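Putative fimbrium tip subunit Fim1C (Bacteroides ovatus, PDB 4EPS) probably forms part of the tip of a fimbrium, one of the cell-surface filaments that mediate adhesion and biofilm formation. Local coordinates at residues G334-K345 with T499-F510; L437-E448 with V483-A492. One frame throughout, in Å; residues are numbered along the deposited sequence.

How the contacts relate
Both contacts lie in the C-terminal half of the chain, their centres about 15 Å apart. Contact 1 joins neighbouring strands of a six-stranded antiparallel sheet and ends at the C-terminus itself; contact 2 sets the turn between helices 434-438 and 446-458 against a hairpin of a three-stranded sheet. Both segments of contact 2 belong to the chain between the two segments of contact 1, and strand 490-497 leads directly into strand 502-509. L440 bridges the two: its CD2 is 3.7 Å from F507 CZ, and its CD1 is 3.9 Å from SE of the selenomethionine M337. Helix 446-458 also reaches both, beginning in contact 2 and packing L455 on M337 and R505.

Contact 1 of 2, residues G334-K345 with T499-F510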
loop_
_atom_site.group_PDB
_atom_site.type_symbol
_atom_site.label_atom_id
_atom_site.label_comp_id
_atom_site.label_asym_id
_atom_site.label_seq_id
_atom_site.Cartn_x
_atom_site.Cartn_y
_atom_site.Cartn_z
ATOM N N GLY A 334 -8.217 12.959 8.518
ATOM C CA GLY A 334 -9.627 12.607 8.577
ATOM C C GLY A 334 -10.288 12.916 9.892
ATOM O O GLY A 334 -9.773 13.703 10.695
ATOM N N LEU A 335 -11.470 12.317 10.078
ATOM C CA LEU A 335 -12.271 12.521 11.273
ATOM C C LEU A 335 -12.559 11.167 11.906
ATOM O O LEU A 335 -12.730 10.168 11.192
ATOM C CB LEU A 335 -13.622 13.222 10.903
ATOM C CG LEU A 335 -13.530 14.594 10.227
ATOM C CD1 LEU A 335 -14.927 15.095 9.830
ATOM C CD2 LEU A 335 -12.887 15.637 11.157
ATOM N N VAL A 336 -12.724 11.178 13.210
ATOM C CA VAL A 336 -13.063 10.008 14.018
ATOM C C VAL A 336 -14.320 10.320 14.800
ATOM O O VAL A 336 -14.412 11.379 15.409
ATOM C CB VAL A 336 -11.882 9.635 14.984
ATOM C CG1 VAL A 336 -12.320 8.659 16.089
ATOM C CG2 VAL A 336 -10.687 9.070 14.208
HETATM N N MSE A 337 -15.235 9.355 14.872
HETATM C CA MSE A 337 -16.410 9.480 15.736
HETATM C C MSE A 337 -16.184 8.639 16.998
HETATM O O MSE A 337 -15.783 7.480 16.910
HETATM C CB MSE A 337 -17.688 9.033 15.027
HETATM C CG MSE A 337 -18.934 9.303 15.889
HETATM SE SE MSE A 337 -20.537 8.740 14.963
HETATM C CE MSE A 337 -20.162 6.855 14.950
ATOM N N SER A 338 -16.534 9.196 18.144
ATOM C CA SER A 338 -16.391 8.568 19.448
ATOM C C SER A 338 -17.214 7.298 19.586
ATOM O O SER A 338 -18.336 7.259 19.102
ATOM C CB SER A 338 -16.864 9.554 20.531
ATOM O OG SER A 338 -18.281 9.801 20.453
ATOM N N LEU A 339 -16.699 6.299 20.343
ATOM C CA LEU A 339 -17.528 5.170 20.804
ATOM C C LEU A 339 -18.505 5.700 21.864
ATOM O O LEU A 339 -19.544 5.093 22.142
ATOM C CB LEU A 339 -16.661 4.070 21.451
ATOM C CG LEU A 339 -15.596 3.420 20.558
ATOM C CD1 LEU A 339 -14.992 2.183 21.246
ATOM C CD2 LEU A 339 -16.168 3.023 19.206
ATOM N N TYR A 340 -18.100 6.788 22.521
ATOM C CA TYR A 340 -18.912 7.449 23.549
ATOM C C TYR A 340 -20.236 7.917 22.992
ATOM O O TYR A 340 -20.285 8.516 21.907
ATOM C CB TYR A 340 -18.155 8.667 24.116
ATOM C CG TYR A 340 -18.934 9.477 25.145
ATOM C CD1 TYR A 340 -19.826 10.479 24.750
ATOM C CD2 TYR A 340 -18.812 9.217 26.508
ATOM C CE1 TYR A 340 -20.580 11.192 25.685
ATOM C CE2 TYR A 340 -19.529 9.956 27.456
ATOM C CZ TYR A 340 -20.415 10.937 27.036
ATOM O OH TYR A 340 -21.129 11.664 27.951
ATOM N N THR A 341 -21.316 7.686 23.744
ATOM C CA THR A 341 -22.628 8.252 23.390
ATOM C C THR A 341 -23.499 8.325 24.648
ATOM O O THR A 341 -23.564 7.372 25.429
ATOM C CB THR A 341 -23.346 7.558 22.218
ATOM O OG1 THR A 341 -24.527 8.311 21.900
ATOM C CG2 THR A 341 -23.716 6.082 22.498
ATOM N N GLU A 342 -24.151 9.468 24.833
ATOM C CA GLU A 342 -25.092 9.701 25.935
ATOM C C GLU A 342 -26.143 10.644 25.443
ATOM O O GLU A 342 -25.923 11.308 24.432
ATOM C CB GLU A 342 -24.398 10.309 27.184
ATOM C CG GLU A 342 -23.384 9.437 27.917
ATOM C CD GLU A 342 -23.815 8.081 28.450
ATOM O OE1 GLU A 342 -25.005 7.917 28.802
ATOM O OE2 GLU A 342 -22.945 7.183 28.527
ATOM N N THR A 343 -27.284 10.722 26.153
ATOM C CA THR A 343 -28.340 11.693 25.855
ATOM C C THR A 343 -28.283 12.762 26.926
ATOM O O THR A 343 -27.940 12.476 28.081
ATOM C CB THR A 343 -29.722 11.041 25.801
ATOM O OG1 THR A 343 -29.967 10.434 27.074
ATOM C CG2 THR A 343 -29.857 10.036 24.678
ATOM N N GLY A 344 -28.605 13.992 26.559
ATOM C CA GLY A 344 -28.606 15.078 27.536
ATOM C C GLY A 344 -28.994 16.401 26.925
ATOM O O GLY A 344 -29.264 16.475 25.717
ATOM N N LYS A 345 -28.980 17.459 27.767
ATOM C CA LYS A 345 -29.286 18.830 27.360
ATOM C C LYS A 345 -28.020 19.423 26.769
ATOM O O LYS A 345 -26.946 18.825 26.913
ATOM C CB LYS A 345 -29.806 19.672 28.556
ATOM C CG LYS A 345 -31.105 19.151 29.142
ATOM C CD LYS A 345 -31.390 19.831 30.491
ATOM C CE LYS A 345 -32.806 19.617 30.978
ATOM N NZ LYS A 345 -33.040 18.226 31.457
ATOM N N THR A 499 -32.516 23.221 25.738
ATOM C CA THR A 499 -32.941 22.606 27.003
ATOM C C THR A 499 -33.657 21.259 26.767
ATOM O O THR A 499 -34.007 20.580 27.735
ATOM C CB THR A 499 -33.828 23.586 27.783
ATOM O OG1 THR A 499 -34.942 23.911 26.951
ATOM C CG2 THR A 499 -33.081 24.844 28.174
ATOM N N ASN A 500 -33.825 20.839 25.491
ATOM C CA ASN A 500 -34.376 19.518 25.195
ATOM C C ASN A 500 -33.276 18.459 25.403
ATOM O O ASN A 500 -32.145 18.817 25.696
ATOM C CB ASN A 500 -34.954 19.452 23.779
ATOM C CG ASN A 500 -36.357 19.980 23.681
ATOM O OD1 ASN A 500 -36.946 20.402 24.662
ATOM N ND2 ASN A 500 -36.916 19.961 22.504
ATOM N N THR A 501 -33.610 17.174 25.264
ATOM C CA THR A 501 -32.653 16.077 25.424
ATOM C C THR A 501 -32.472 15.369 24.097
ATOM O O THR A 501 -33.439 14.821 23.570
ATOM C CB THR A 501 -33.133 15.097 26.522
ATOM O OG1 THR A 501 -33.182 15.792 27.768
ATOM C CG2 THR A 501 -32.213 13.878 26.664
ATOM N N TYR A 502 -31.241 15.382 23.560
ATOM C CA TYR A 502 -30.924 14.669 22.321
ATOM C C TYR A 502 -29.623 13.862 22.523
ATOM O O TYR A 502 -29.036 13.886 23.608
ATOM C CB TYR A 502 -30.831 15.609 21.104
ATOM C CG TYR A 502 -32.063 16.460 20.872
ATOM C CD1 TYR A 502 -33.262 15.893 20.428
ATOM C CD2 TYR A 502 -32.047 17.824 21.128
ATOM C CE1 TYR A 502 -34.392 16.686 20.183
ATOM C CE2 TYR A 502 -33.177 18.622 20.912
ATOM C CZ TYR A 502 -34.350 18.043 20.465
ATOM O OH TYR A 502 -35.452 18.853 20.280
ATOM N N THR A 503 -29.183 13.164 21.477
ATOM C CA THR A 503 -28.027 12.264 21.566
ATOM C C THR A 503 -26.745 12.945 21.180
ATOM O O THR A 503 -26.677 13.654 20.166
ATOM C CB THR A 503 -28.259 11.024 20.682
ATOM O OG1 THR A 503 -29.458 10.400 21.127
ATOM C CG2 THR A 503 -27.116 10.006 20.778
ATOM N N TYR A 504 -25.711 12.672 21.967
ATOM C CA TYR A 504 -24.356 13.115 21.678
ATOM C C TYR A 504 -23.506 12.033 21.026
ATOM O O TYR A 504 -23.473 10.895 21.496
ATOM C CB TYR A 504 -23.638 13.490 22.987
ATOM C CG TYR A 504 -24.023 14.835 23.548
ATOM C CD1 TYR A 504 -23.396 15.996 23.110
ATOM C CD2 TYR A 504 -24.959 14.942 24.577
ATOM C CE1 TYR A 504 -23.713 17.238 23.653
ATOM C CE2 TYR A 504 -25.293 16.181 25.120
ATOM C CZ TYR A 504 -24.654 17.322 24.667
ATOM O OH TYR A 504 -24.959 18.544 25.191
ATOM N N ARG A 505 -22.755 12.428 20.014
ATOM C CA ARG A 505 -21.607 11.707 19.443
ATOM C C ARG A 505 -20.517 12.767 19.296
ATOM O O ARG A 505 -20.829 13.884 18.885
ATOM C CB ARG A 505 -21.927 11.045 18.091
ATOM C CG ARG A 505 -22.728 9.753 18.195
ATOM C CD ARG A 505 -21.830 8.568 18.559
ATOM N NE ARG A 505 -22.645 7.370 18.758
ATOM C CZ ARG A 505 -22.160 6.152 18.954
ATOM N NH1 ARG A 505 -20.844 5.948 18.985
ATOM N NH2 ARG A 505 -22.980 5.136 19.167
ATOM N N PHE A 506 -19.299 12.481 19.718
ATOM C CA PHE A 506 -18.214 13.445 19.575
ATOM C C PHE A 506 -17.348 13.053 18.405
ATOM O O PHE A 506 -17.276 11.880 18.030
ATOM C CB PHE A 506 -17.377 13.535 20.871
ATOM C CG PHE A 506 -18.144 14.284 21.937
ATOM C CD1 PHE A 506 -19.042 13.617 22.773
ATOM C CD2 PHE A 506 -17.990 15.660 22.089
ATOM C CE1 PHE A 506 -19.794 14.324 23.730
ATOM C CE2 PHE A 506 -18.734 16.362 23.053
ATOM C CZ PHE A 506 -19.657 15.694 23.839
ATOM N N PHE A 507 -16.701 14.048 17.830
ATOM C CA PHE A 507 -15.748 13.891 16.746
ATOM C C PHE A 507 -14.369 14.417 17.150
ATOM O O PHE A 507 -14.278 15.302 17.995
ATOM C CB PHE A 507 -16.193 14.728 15.543
ATOM C CG PHE A 507 -17.141 14.089 14.551
ATOM C CD1 PHE A 507 -18.225 13.329 14.991
ATOM C CD2 PHE A 507 -17.034 14.372 13.193
ATOM C CE1 PHE A 507 -19.162 12.814 14.079
ATOM C CE2 PHE A 507 -17.961 13.853 12.273
ATOM C CZ PHE A 507 -19.029 13.098 12.727
ATOM N N LEU A 508 -13.330 13.959 16.455
ATOM C CA LEU A 508 -11.991 14.544 16.563
ATOM C C LEU A 508 -11.394 14.542 15.170
ATOM O O LEU A 508 -11.819 13.745 14.332
ATOM C CB LEU A 508 -11.094 13.845 17.616
ATOM C CG LEU A 508 -10.659 12.375 17.445
ATOM C CD1 LEU A 508 -9.640 12.195 16.284
ATOM C CD2 LEU A 508 -10.004 11.892 18.748
ATOM N N GLY A 509 -10.461 15.443 14.916
ATOM C CA GLY A 509 -9.724 15.481 13.658
ATOM C C GLY A 509 -8.332 14.924 13.916
ATOM O O GLY A 509 -7.776 15.137 14.997
ATOM N N PHE A 510 -7.771 14.186 12.948
ATOM C CA PHE A 510 -6.402 13.609 13.051
ATOM C C PHE A 510 -5.652 13.734 11.709
ATOM O O PHE A 510 -6.302 14.081 10.691
ATOM C CB PHE A 510 -6.464 12.131 13.509
ATOM C CG PHE A 510 -6.973 11.147 12.471
ATOM C CD1 PHE A 510 -8.341 11.035 12.200
ATOM C CD2 PHE A 510 -6.088 10.334 11.765
ATOM C CE1 PHE A 510 -8.817 10.138 11.236
ATOM C CE2 PHE A 510 -6.567 9.415 10.805
ATOM C CZ PHE A 510 -7.925 9.335 10.539
ATOM O OXT PHE A 510 -4.410 13.509 11.676
HETATM O O HOH W 1 -20.660 3.384 20.351
HETATM O O HOH W 2 -25.372 7.116 19.515
#
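Strands 334-338 and 507-509 run antiparallel, axes 4.7 Å apart at 154°, and beyond an interruption around L339-T341 the pairing resumes between 342-344 and 502-504. Strand 502-509 thus has both partners in one antiparallel sheet, lying between 334-338 and the edge strand 342-344. G334, V336 and S338 give their N-H groups to the carbonyls of F510, L508 and F506, and G344 exchanges two bonds with Y502.

At the interruption, side chains take over the bonding. S338 OG accepts from F506 N at 3.0 Å and donates in plane to a lone pair of Y340 O. T341 OG1 reaches Y504 O at 2.8 Å. R505 bends at chi2 (-80°) and brings its guanidinium to S338 and T341, where NH1 meets S338 O at 2.8 Å, in the planes of both groups. T341 CB lies against one guanidinium face, while water 2 links NE to T341 OG1 and water 1 links NH1 to L339 O. The arginine thereby holds S338 directly, and L339 and T341 through one water each.

Apolar side chains sort to two faces. L335 CD1 comes to the edge of the F507 ring, whose CE1 lies 4.0 Å from M337 CG; on the other face V336 CB meets L508 CD1 at 3.6 Å, and the V336 side chain crosses that of F510 at about a right angle. The Y340 and F506 side chains lie side by side, but their rings are oblique, planes at 62°, with Y340 also packed on helix 408-419. Y504, stacked on Y412, reaches past G344, and its OH donates a 2.6 Å hydrogen bond to K345 O, which lies near the ring plane.

Contact 2 of 2, residues L437-E448 with V483-A492; sequences LVALQDKDNSLE and VTYSKTAGSA
L437 O is gripped from opposite faces of its carbonyl plane: Y485 OH donates to it across the contact at 2.7 Å, from above the plane, and L440 N reaches it from the other face. L447 CD1 sits over the centre of the Y485 ring in a CH-pi contact, 3.5 Å from the centroid, and Q441 CB lies 3.5 Å from Y485 CD1, oblique to the ring.

Q441 carries the second polar link. Its side chain runs out opposite the backbone N (chi1 -178°) and then turns at chi2, so that NE2 donates to S486 O at 2.9 Å, in the carbonyl plane and on a lone pair, and also to N445 OD1 from above that group's plane. OE1 accepts from the backbone N-H groups of D442 and L447, which arrive from opposite faces of the amide plane; the L447 bond is nearly straight at 172°. Four bonds fix the rotation of this amide. N445, the N-cap of the following helix, in turn gives ND2 to E448 OE1 and lays CB 3.3 Å from K487 O. Farther along, L437 CB meets V483 CG2, and water 3 joins V438 O to G490 N.

The turn joining helices 434-438 and 446-458 is thus seated on the hairpin of strands 479-485 and 490-497, with L447 touching both Y485 and N452 of its own helix.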
loop_
_atom_site.group_PDB
_atom_site.type_symbol
_atom_site.label_atom_id
_atom_site.label_comp_id
_atom_site.label_asym_id
_atom_site.label_seq_id
_atom_site.Cartn_x
_atom_site.Cartn_y
_atom_site.Cartn_z
ATOM N N LEU A 437 -22.239 15.824 10.781
ATOM C CA LEU A 437 -23.220 14.761 11.079
ATOM C C LEU A 437 -23.966 14.316 9.842
ATOM O O LEU A 437 -24.142 13.117 9.648
ATOM C CB LEU A 437 -24.245 15.218 12.131
ATOM C CG LEU A 437 -23.702 15.274 13.573
ATOM C CD1 LEU A 437 -24.606 16.174 14.440
ATOM C CD2 LEU A 437 -23.525 13.854 14.163
ATOM N N VAL A 438 -24.396 15.256 9.000
ATOM C CA VAL A 438 -25.147 14.908 7.783
ATOM C C VAL A 438 -24.294 14.007 6.864
ATOM O O VAL A 438 -24.817 13.031 6.305
ATOM C CB VAL A 438 -25.651 16.194 7.081
ATOM C CG1 VAL A 438 -26.069 15.936 5.623
ATOM C CG2 VAL A 438 -26.816 16.787 7.871
ATOM N N ALA A 439 -22.976 14.255 6.816
ATOM C CA ALA A 439 -22.049 13.488 5.965
ATOM C C ALA A 439 -21.810 12.041 6.444
ATOM O O ALA A 439 -21.255 11.246 5.682
ATOM C CB ALA A 439 -20.721 14.231 5.834
ATOM N N LEU A 440 -22.226 11.676 7.675
ATOM C CA LEU A 440 -22.133 10.295 8.163
ATOM C C LEU A 440 -23.036 9.333 7.373
ATOM O O LEU A 440 -22.808 8.126 7.382
ATOM C CB LEU A 440 -22.517 10.207 9.647
ATOM C CG LEU A 440 -21.559 10.933 10.617
ATOM C CD1 LEU A 440 -22.055 10.806 12.038
ATOM C CD2 LEU A 440 -20.150 10.329 10.544
ATOM N N GLN A 441 -24.084 9.857 6.747
ATOM C CA GLN A 441 -25.006 8.995 6.011
ATOM C C GLN A 441 -24.930 9.280 4.514
ATOM O O GLN A 441 -24.727 10.420 4.093
ATOM C CB GLN A 441 -26.457 9.204 6.551
ATOM C CG GLN A 441 -27.570 8.317 5.915
ATOM C CD GLN A 441 -27.308 6.824 6.111
ATOM O OE1 GLN A 441 -26.253 6.306 5.747
ATOM N NE2 GLN A 441 -28.272 6.100 6.653
ATOM N N ASP A 442 -25.092 8.235 3.693
ATOM C CA ASP A 442 -25.157 8.407 2.244
ATOM C C ASP A 442 -26.290 7.525 1.692
ATOM O O ASP A 442 -26.958 6.831 2.461
ATOM C CB ASP A 442 -23.791 8.131 1.569
ATOM C CG ASP A 442 -23.269 6.697 1.639
ATOM O OD1 ASP A 442 -24.048 5.788 2.028
ATOM O OD2 ASP A 442 -22.089 6.484 1.302
ATOM N N LYS A 443 -26.489 7.536 0.360
ATOM C CA LYS A 443 -27.566 6.801 -0.317
ATOM C C LYS A 443 -27.443 5.279 -0.158
ATOM O O LYS A 443 -28.453 4.589 -0.284
ATOM C CB LYS A 443 -27.618 7.185 -1.820
ATOM C CG LYS A 443 -26.389 6.764 -2.637
ATOM C CD LYS A 443 -26.333 7.446 -4.010
ATOM C CE LYS A 443 -25.182 6.951 -4.862
ATOM N NZ LYS A 443 -23.857 7.211 -4.232
ATOM N N ASP A 444 -26.231 4.771 0.134
ATOM C CA ASP A 444 -25.972 3.340 0.357
ATOM C C ASP A 444 -25.993 2.962 1.861
ATOM O O ASP A 444 -25.450 1.920 2.233
ATOM C CB ASP A 444 -24.626 2.934 -0.277
ATOM C CG ASP A 444 -24.644 3.055 -1.797
ATOM O OD1 ASP A 444 -25.722 2.892 -2.389
ATOM O OD2 ASP A 444 -23.607 3.429 -2.372
ATOM N N ASN A 445 -26.650 3.777 2.709
ATOM C CA ASN A 445 -26.759 3.553 4.164
ATOM C C ASN A 445 -25.374 3.259 4.811
ATOM O O ASN A 445 -25.218 2.279 5.555
ATOM C CB ASN A 445 -27.783 2.434 4.496
ATOM C CG ASN A 445 -28.317 2.433 5.910
ATOM O OD1 ASN A 445 -27.941 3.238 6.770
ATOM N ND2 ASN A 445 -29.223 1.517 6.194
ATOM N N SER A 446 -24.391 4.135 4.565
ATOM C CA SER A 446 -23.050 4.006 5.177
ATOM C C SER A 446 -23.119 4.058 6.712
ATOM O O SER A 446 -22.312 3.418 7.387
ATOM C CB SER A 446 -22.100 5.086 4.666
ATOM O OG SER A 446 -22.678 6.374 4.802
ATOM N N LEU A 447 -24.101 4.768 7.269
ATOM C CA LEU A 447 -24.211 4.844 8.727
ATOM C C LEU A 447 -24.382 3.437 9.315
ATOM O O LEU A 447 -23.649 3.054 10.229
ATOM C CB LEU A 447 -25.388 5.755 9.097
ATOM C CG LEU A 447 -25.561 6.126 10.566
ATOM C CD1 LEU A 447 -26.416 7.376 10.662
ATOM C CD2 LEU A 447 -26.288 5.010 11.350
ATOM N N GLU A 448 -25.306 2.649 8.771
ATOM C CA GLU A 448 -25.492 1.309 9.324
ATOM C C GLU A 448 -24.442 0.305 8.813
ATOM O O GLU A 448 -23.930 -0.480 9.621
ATOM C CB GLU A 448 -26.920 0.798 9.020
ATOM C CG GLU A 448 -27.957 1.612 9.792
ATOM C CD GLU A 448 -29.345 1.016 9.936
ATOM O OE1 GLU A 448 -30.073 0.918 8.918
ATOM O OE2 GLU A 448 -29.736 0.732 11.089
ATOM N N VAL A 483 -29.680 16.729 14.013
ATOM C CA VAL A 483 -29.614 15.899 12.829
ATOM C C VAL A 483 -30.386 14.601 13.040
ATOM O O VAL A 483 -30.282 13.954 14.084
ATOM C CB VAL A 483 -28.125 15.639 12.414
ATOM C CG1 VAL A 483 -28.019 14.645 11.254
ATOM C CG2 VAL A 483 -27.449 16.963 12.028
ATOM N N THR A 484 -31.141 14.236 12.010
ATOM C CA THR A 484 -31.889 12.986 11.943
ATOM C C THR A 484 -31.484 12.283 10.677
ATOM O O THR A 484 -30.889 12.896 9.787
ATOM C CB THR A 484 -33.405 13.249 11.996
ATOM O OG1 THR A 484 -33.756 14.179 10.960
ATOM C CG2 THR A 484 -33.855 13.734 13.381
ATOM N N TYR A 485 -31.807 11.001 10.584
ATOM C CA TYR A 485 -31.404 10.201 9.443
ATOM C C TYR A 485 -32.519 9.340 8.906
ATOM O O TYR A 485 -33.328 8.836 9.668
ATOM C CB TYR A 485 -30.280 9.234 9.884
ATOM C CG TYR A 485 -29.018 9.928 10.339
ATOM C CD1 TYR A 485 -28.091 10.411 9.414
ATOM C CD2 TYR A 485 -28.757 10.124 11.699
ATOM C CE1 TYR A 485 -26.938 11.094 9.830
ATOM C CE2 TYR A 485 -27.595 10.775 12.127
ATOM C CZ TYR A 485 -26.699 11.270 11.188
ATOM O OH TYR A 485 -25.573 11.926 11.625
ATOM N N SER A 486 -32.464 9.101 7.613
ATOM C CA SER A 486 -33.214 8.051 6.943
ATOM C C SER A 486 -32.151 7.013 6.532
ATOM O O SER A 486 -30.961 7.213 6.820
ATOM C CB SER A 486 -33.969 8.600 5.743
ATOM O OG SER A 486 -33.027 8.956 4.745
ATOM N N LYS A 487 -32.544 5.965 5.779
ATOM C CA LYS A 487 -31.576 4.983 5.294
ATOM C C LYS A 487 -30.770 5.539 4.124
ATOM O O LYS A 487 -29.797 4.908 3.708
ATOM C CB LYS A 487 -32.287 3.674 4.906
ATOM C CG LYS A 487 -32.769 2.896 6.124
ATOM C CD LYS A 487 -33.467 1.604 5.734
ATOM C CE LYS A 487 -33.973 0.869 6.951
ATOM N NZ LYS A 487 -34.820 -0.298 6.585
ATOM N N THR A 488 -31.118 6.732 3.608
ATOM C CA THR A 488 -30.412 7.294 2.457
ATOM C C THR A 488 -29.807 8.688 2.689
ATOM O O THR A 488 -29.050 9.144 1.832
ATOM C CB THR A 488 -31.356 7.347 1.211
ATOM O OG1 THR A 488 -32.458 8.215 1.489
ATOM C CG2 THR A 488 -31.883 5.965 0.809
ATOM N N ALA A 489 -30.153 9.389 3.795
ATOM C CA ALA A 489 -29.595 10.731 3.995
ATOM C C ALA A 489 -29.684 11.189 5.427
ATOM O O ALA A 489 -30.542 10.747 6.169
ATOM C CB ALA A 489 -30.336 11.753 3.118
ATOM N N GLY A 490 -28.832 12.138 5.770
ATOM C CA GLY A 490 -28.910 12.859 7.032
ATOM C C GLY A 490 -29.656 14.160 6.734
ATOM O O GLY A 490 -29.620 14.681 5.605
ATOM N N SER A 491 -30.333 14.710 7.726
ATOM C CA SER A 491 -31.055 15.966 7.528
ATOM C C SER A 491 -30.822 16.863 8.728
ATOM O O SER A 491 -30.987 16.405 9.860
ATOM C CB SER A 491 -32.554 15.693 7.337
ATOM O OG SER A 491 -33.280 16.912 7.288
ATOM N N ALA A 492 -30.419 18.116 8.496
ATOM C CA ALA A 492 -30.182 19.072 9.596
ATOM C C ALA A 492 -31.455 19.896 9.809
ATOM O O ALA A 492 -31.878 20.576 8.901
ATOM C CB ALA A 492 -28.980 19.975 9.291
HETATM O O HOH W 3 -26.604 12.697 4.001
HETATM O O HOH W 4 -30.069 2.999 1.654
#